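Long-range contact in iron-only hydrogenase system regulator (Thermotoga maritima, PDB 2NZC), which is of unknown function but is probably a small ACT-like regulatory protein of the iron-only hydrogenase system: residues D[4-16]-D[48-62]. Sequence-based numbering, arbitrary orientation.
Sequences EKRFYILTIVVED and MAIIFLVLKTDNDTI
Ile62 packs on one face of the Tyr8 ring, its CG1 4.0 Å from the ring centroid in a CH-pi contact. Ile62 CG1 runs anti to its own N (chi1 -159°), which sets it over the ring; a turn at chi2 (66°) brings CD1 to Leu10 CD1, a tight 3.5 Å, while CG2 reaches toward Tyr8 CZ. At the ring's edge, in its plane, a water 2.6 Å from Tyr8 OH donates to Thr57 O and Asn59 OD1; Arg6 NE and NH2 add weak bonds to the same hydroxyl. The backbones of strands 6-15 and 48-57 run antiparallel, joined by ten hydrogen bonds from Arg6-Thr57 to Val14-Ala49. Their side chains alternate between two faces. On one, Leu10, Ile12 and Val14 touch their diagonal neighbours Leu55, Leu53 and Ile51, Ile12 CD1 meeting Leu53 CD1 at 3.8 Å, and helices 18-30 and 59-69 cover them. On the other, Lys56 leaves with CG anti to its backbone N (chi1 -170°) and stays extended, laying its methylenes across Phe7: CG sits 3.9 Å from the ring centroid, almost on the normal, and NZ continues to a salt bridge with Glu45 of the second subunit. Thr11 CG2 touches the edge of Phe52 at CD1, 3.9 Å away, and the Phe52 ring stacks on Phe52 of that subunit. Between strand 48-57 and helix 59-69, Asp58 is the N-cap, its OD1 accepting from Thr61 N (3.1 Å) and OG1. The central pair of the ACT-like sheet thus packs aliphatic side chains and Tyr8 toward the helices and turns Phe7, Ile9, Val13, Phe52 and Lys56 to the second subunit, contributing to both core and dimer contact.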
loop_
_atom_site.group_PDB
_atom_site.type_symbol
_atom_site.label_atom_id
_atom_site.label_comp_id
_atom_site.label_asym_id
_atom_site.label_seq_id
_atom_site.Cartn_x
_atom_site.Cartn_y
_atom_site.Cartn_z
ATOM N N GLU D 4 16.420 -20.274 -7.899
ATOM C CA GLU D 4 15.152 -19.604 -8.108
ATOM C C GLU D 4 15.201 -18.153 -7.617
ATOM O O GLU D 4 16.007 -17.799 -6.747
ATOM C CB GLU D 4 14.019 -20.374 -7.437
ATOM C CG GLU D 4 13.894 -21.801 -7.977
ATOM C CD GLU D 4 12.562 -22.453 -7.640
ATOM O OE1 GLU D 4 12.224 -23.466 -8.295
ATOM O OE2 GLU D 4 11.857 -21.955 -6.726
ATOM N N LYS D 5 14.350 -17.319 -8.209
ATOM C CA LYS D 5 14.125 -15.966 -7.719
ATOM C C LYS D 5 13.683 -16.031 -6.262
ATOM O O LYS D 5 13.026 -16.993 -5.859
ATOM C CB LYS D 5 13.087 -15.272 -8.585
ATOM C CG LYS D 5 13.583 -14.967 -9.993
ATOM C CD LYS D 5 12.489 -14.327 -10.842
ATOM C CE LYS D 5 12.926 -14.256 -12.299
ATOM N NZ LYS D 5 14.237 -13.561 -12.428
ATOM N N ARG D 6 14.086 -15.030 -5.482
ATOM C CA ARG D 6 13.750 -14.905 -4.069
ATOM C C ARG D 6 13.019 -13.585 -3.821
ATOM O O ARG D 6 13.151 -12.653 -4.593
ATOM C CB ARG D 6 15.040 -14.918 -3.247
ATOM C CG ARG D 6 15.506 -16.329 -2.892
ATOM C CD ARG D 6 17.037 -16.493 -2.717
ATOM N NE ARG D 6 17.743 -15.342 -2.127
ATOM C CZ ARG D 6 17.644 -14.911 -0.863
ATOM N NH1 ARG D 6 16.826 -15.492 0.011
ATOM N NH2 ARG D 6 18.364 -13.864 -0.474
ATOM N N PHE D 7 12.269 -13.506 -2.729
ATOM C CA PHE D 7 11.627 -12.280 -2.343
ATOM C C PHE D 7 12.555 -11.379 -1.535
ATOM O O PHE D 7 13.293 -11.834 -0.645
ATOM C CB PHE D 7 10.364 -12.566 -1.516
ATOM C CG PHE D 7 9.242 -13.148 -2.309
ATOM C CD1 PHE D 7 9.178 -14.515 -2.532
ATOM C CD2 PHE D 7 8.223 -12.333 -2.798
ATOM C CE1 PHE D 7 8.127 -15.084 -3.266
ATOM C CE2 PHE D 7 7.163 -12.897 -3.538
ATOM C CZ PHE D 7 7.133 -14.276 -3.774
ATOM N N TYR D 8 12.462 -10.095 -1.830
ATOM C CA TYR D 8 13.199 -9.070 -1.118
ATOM C C TYR D 8 12.262 -7.958 -0.798
ATOM O O TYR D 8 11.317 -7.663 -1.575
ATOM C CB TYR D 8 14.363 -8.526 -1.965
ATOM C CG TYR D 8 15.407 -9.575 -2.309
ATOM C CD1 TYR D 8 16.514 -9.793 -1.488
ATOM C CD2 TYR D 8 15.275 -10.347 -3.452
ATOM C CE1 TYR D 8 17.460 -10.783 -1.807
ATOM C CE2 TYR D 8 16.202 -11.316 -3.795
ATOM C CZ TYR D 8 17.292 -11.528 -2.968
ATOM O OH TYR D 8 18.196 -12.488 -3.316
ATOM N N ILE D 9 12.532 -7.323 0.340
ATOM C CA ILE D 9 11.863 -6.091 0.726
ATOM C C ILE D 9 12.852 -4.904 0.607
ATOM O O ILE D 9 14.007 -4.984 1.085
ATOM C CB ILE D 9 11.361 -6.220 2.169
ATOM C CG1 ILE D 9 10.266 -7.282 2.248
ATOM C CG2 ILE D 9 10.865 -4.891 2.686
ATOM C CD1 ILE D 9 10.385 -8.149 3.475
ATOM N N LEU D 10 12.400 -3.806 0.003
ATOM C CA LEU D 10 13.209 -2.591 -0.076
ATOM C C LEU D 10 12.453 -1.425 0.519
ATOM O O LEU D 10 11.282 -1.191 0.186
ATOM C CB LEU D 10 13.536 -2.268 -1.525
ATOM C CG LEU D 10 14.892 -2.789 -1.968
ATOM C CD1 LEU D 10 14.664 -4.198 -2.402
ATOM C CD2 LEU D 10 15.393 -1.950 -3.126
ATOM N N THR D 11 13.111 -0.716 1.415
ATOM C CA THR D 11 12.599 0.559 1.886
ATOM C C THR D 11 13.541 1.658 1.434
ATOM O O THR D 11 14.769 1.614 1.695
ATOM C CB THR D 11 12.502 0.587 3.382
ATOM O OG1 THR D 11 13.818 0.385 3.904
ATOM C CG2 THR D 11 11.635 -0.547 3.855
ATOM N N ILE D 12 12.961 2.641 0.758
ATOM C CA ILE D 12 13.683 3.773 0.224
ATOM C C ILE D 12 13.141 5.020 0.913
ATOM O O ILE D 12 11.924 5.233 0.957
ATOM C CB ILE D 12 13.416 3.908 -1.290
ATOM C CG1 ILE D 12 13.789 2.603 -2.023
ATOM C CG2 ILE D 12 14.157 5.095 -1.877
ATOM C CD1 ILE D 12 13.212 2.505 -3.384
ATOM N N VAL D 13 14.032 5.846 1.439
ATOM C CA VAL D 13 13.653 7.164 1.947
ATOM C C VAL D 13 14.298 8.230 1.046
ATOM O O VAL D 13 15.528 8.318 0.944
ATOM C CB VAL D 13 14.067 7.337 3.429
ATOM C CG1 VAL D 13 13.768 8.732 3.918
ATOM C CG2 VAL D 13 13.333 6.287 4.304
ATOM N N VAL D 14 13.455 9.028 0.396
ATOM C CA VAL D 14 13.904 10.044 -0.557
ATOM C C VAL D 14 13.636 11.461 -0.062
ATOM O O VAL D 14 12.566 11.736 0.459
ATOM C CB VAL D 14 13.163 9.908 -1.914
ATOM C CG1 VAL D 14 13.927 10.664 -3.024
ATOM C CG2 VAL D 14 12.976 8.483 -2.301
ATOM N N GLU D 15 14.598 12.367 -0.244
ATOM C CA GLU D 15 14.336 13.811 -0.064
ATOM C C GLU D 15 13.507 14.283 -1.265
ATOM O O GLU D 15 13.905 14.085 -2.412
ATOM C CB GLU D 15 15.639 14.588 0.100
ATOM C CG GLU D 15 16.591 13.889 1.068
ATOM C CD GLU D 15 17.781 14.714 1.504
ATOM O OE1 GLU D 15 18.285 15.573 0.732
ATOM O OE2 GLU D 15 18.231 14.483 2.647
ATOM N N ASP D 16 12.339 14.873 -0.996
ATOM C CA ASP D 16 11.263 14.991 -1.999
ATOM C C ASP D 16 11.442 16.160 -2.955
ATOM O O ASP D 16 10.456 16.795 -3.362
ATOM C CB ASP D 16 9.872 15.058 -1.330
ATOM C CG ASP D 16 8.785 14.249 -2.094
ATOM O OD1 ASP D 16 9.141 13.378 -2.940
ATOM O OD2 ASP D 16 7.568 14.470 -1.819
HETATM N N MSE D 48 10.143 14.702 2.572
HETATM C CA MSE D 48 10.677 13.403 2.276
HETATM C C MSE D 48 9.564 12.510 1.793
HETATM O O MSE D 48 8.391 12.826 1.915
HETATM C CB MSE D 48 11.340 12.807 3.513
HETATM C CG MSE D 48 12.800 13.145 3.636
HETATM SE SE MSE D 48 13.446 12.703 5.422
HETATM C CE MSE D 48 14.972 13.899 5.483
ATOM N N ALA D 49 9.944 11.394 1.207
ATOM C CA ALA D 49 8.976 10.463 0.699
ATOM C C ALA D 49 9.503 9.122 1.096
ATOM O O ALA D 49 10.723 8.920 1.061
ATOM C CB ALA D 49 8.896 10.565 -0.786
ATOM N N ILE D 50 8.595 8.225 1.476
ATOM C CA ILE D 50 8.933 6.821 1.781
ATOM C C ILE D 50 8.407 5.955 0.654
ATOM O O ILE D 50 7.301 6.201 0.155
ATOM C CB ILE D 50 8.229 6.337 3.072
ATOM C CG1 ILE D 50 8.728 7.171 4.246
ATOM C CG2 ILE D 50 8.445 4.802 3.245
ATOM C CD1 ILE D 50 7.841 7.163 5.511
ATOM N N ILE D 51 9.206 4.984 0.210
ATOM C CA ILE D 51 8.742 4.011 -0.807
ATOM C C ILE D 51 9.072 2.617 -0.284
ATOM O O ILE D 51 10.224 2.363 0.148
ATOM C CB ILE D 51 9.435 4.182 -2.202
ATOM C CG1 ILE D 51 9.206 5.563 -2.768
ATOM C CG2 ILE D 51 8.877 3.162 -3.225
ATOM C CD1 ILE D 51 10.224 5.993 -3.890
ATOM N N PHE D 52 8.065 1.745 -0.286
ATOM C CA PHE D 52 8.231 0.357 0.070
ATOM C C PHE D 52 8.087 -0.436 -1.207
ATOM O O PHE D 52 7.149 -0.182 -1.981
ATOM C CB PHE D 52 7.108 -0.128 0.997
ATOM C CG PHE D 52 6.991 0.621 2.308
ATOM C CD1 PHE D 52 7.878 0.380 3.342
ATOM C CD2 PHE D 52 5.918 1.477 2.538
ATOM C CE1 PHE D 52 7.732 1.030 4.570
ATOM C CE2 PHE D 52 5.784 2.129 3.773
ATOM C CZ PHE D 52 6.683 1.896 4.759
ATOM N N LEU D 53 8.977 -1.416 -1.404
ATOM C CA LEU D 53 8.923 -2.332 -2.564
ATOM C C LEU D 53 9.021 -3.777 -2.086
ATOM O O LEU D 53 9.746 -4.086 -1.118
ATOM C CB LEU D 53 10.125 -2.072 -3.516
ATOM C CG LEU D 53 10.330 -0.652 -4.069
ATOM C CD1 LEU D 53 11.575 -0.621 -4.901
ATOM C CD2 LEU D 53 9.192 -0.285 -4.993
ATOM N N VAL D 54 8.266 -4.649 -2.744
ATOM C CA VAL D 54 8.472 -6.104 -2.670
ATOM C C VAL D 54 8.916 -6.527 -4.076
ATOM O O VAL D 54 8.277 -6.150 -5.067
ATOM C CB VAL D 54 7.174 -6.870 -2.262
ATOM C CG1 VAL D 54 7.477 -8.407 -2.191
ATOM C CG2 VAL D 54 6.683 -6.373 -0.893
ATOM N N LEU D 55 10.019 -7.278 -4.165
ATOM C CA LEU D 55 10.479 -7.787 -5.439
ATOM C C LEU D 55 10.571 -9.270 -5.302
ATOM O O LEU D 55 10.783 -9.778 -4.201
ATOM C CB LEU D 55 11.875 -7.255 -5.783
ATOM C CG LEU D 55 11.917 -5.782 -6.207
ATOM C CD1 LEU D 55 12.212 -4.894 -5.022
ATOM C CD2 LEU D 55 12.944 -5.621 -7.315
ATOM N N LYS D 56 10.387 -9.976 -6.408
ATOM C CA LYS D 56 10.816 -11.364 -6.463
ATOM C C LYS D 56 11.813 -11.440 -7.610
ATOM O O LYS D 56 11.446 -11.293 -8.766
ATOM C CB LYS D 56 9.651 -12.317 -6.679
ATOM C CG LYS D 56 10.058 -13.789 -6.487
ATOM C CD LYS D 56 8.933 -14.727 -6.835
ATOM C CE LYS D 56 9.394 -16.168 -6.788
ATOM N NZ LYS D 56 8.542 -16.985 -7.692
ATOM N N THR D 57 13.085 -11.625 -7.289
ATOM C CA THR D 57 14.096 -11.465 -8.313
ATOM C C THR D 57 15.379 -12.224 -7.999
ATOM O O THR D 57 15.457 -12.966 -7.021
ATOM C CB THR D 57 14.361 -9.965 -8.628
ATOM O OG1 THR D 57 15.037 -9.879 -9.892
ATOM C CG2 THR D 57 15.193 -9.321 -7.562
ATOM N N ASP D 58 16.388 -12.071 -8.842
ATOM C CA ASP D 58 17.590 -12.873 -8.620
ATOM C C ASP D 58 18.690 -12.005 -7.993
ATOM O O ASP D 58 18.469 -10.820 -7.699
ATOM C CB ASP D 58 18.021 -13.598 -9.901
ATOM C CG ASP D 58 18.245 -12.666 -11.048
ATOM O OD1 ASP D 58 18.278 -11.452 -10.810
ATOM O OD2 ASP D 58 18.419 -13.149 -12.191
ATOM N N ASN D 59 19.837 -12.614 -7.732
ATOM C CA ASN D 59 20.916 -11.923 -7.060
ATOM C C ASN D 59 21.472 -10.765 -7.866
ATOM O O ASN D 59 21.694 -9.685 -7.310
ATOM C CB ASN D 59 22.042 -12.907 -6.736
ATOM C CG ASN D 59 21.967 -13.413 -5.324
ATOM O OD1 ASN D 59 20.868 -13.645 -4.792
ATOM N ND2 ASN D 59 23.140 -13.575 -4.684
ATOM N N ASP D 60 21.719 -11.013 -9.158
ATOM C CA ASP D 60 22.231 -9.996 -10.093
ATOM C C ASP D 60 21.334 -8.755 -10.032
ATOM O O ASP D 60 21.811 -7.637 -10.006
ATOM C CB ASP D 60 22.241 -10.480 -11.564
ATOM C CG ASP D 60 23.174 -11.608 -11.818
ATOM O OD1 ASP D 60 24.077 -11.867 -10.994
ATOM O OD2 ASP D 60 23.038 -12.250 -12.876
ATOM N N THR D 61 20.032 -8.971 -9.995
ATOM C CA THR D 61 19.075 -7.901 -10.151
ATOM C C THR D 61 18.921 -7.053 -8.872
ATOM O O THR D 61 19.004 -5.835 -8.944
ATOM C CB THR D 61 17.693 -8.441 -10.620
ATOM O OG1 THR D 61 17.871 -9.193 -11.836
ATOM C CG2 THR D 61 16.740 -7.305 -10.890
ATOM N N ILE D 62 18.717 -7.683 -7.718
ATOM C CA ILE D 62 18.595 -6.921 -6.453
ATOM C C ILE D 62 19.865 -6.079 -6.185
ATOM O O ILE D 62 19.785 -4.911 -5.786
ATOM C CB ILE D 62 18.203 -7.856 -5.256
ATOM C CG1 ILE D 62 17.597 -7.068 -4.108
ATOM C CG2 ILE D 62 19.364 -8.760 -4.818
ATOM C CD1 ILE D 62 16.251 -6.443 -4.490
HETATM O O HOH W 1 17.733 -13.801 -5.515
HETATM O O HOH W 2 7.164 15.186 0.813
#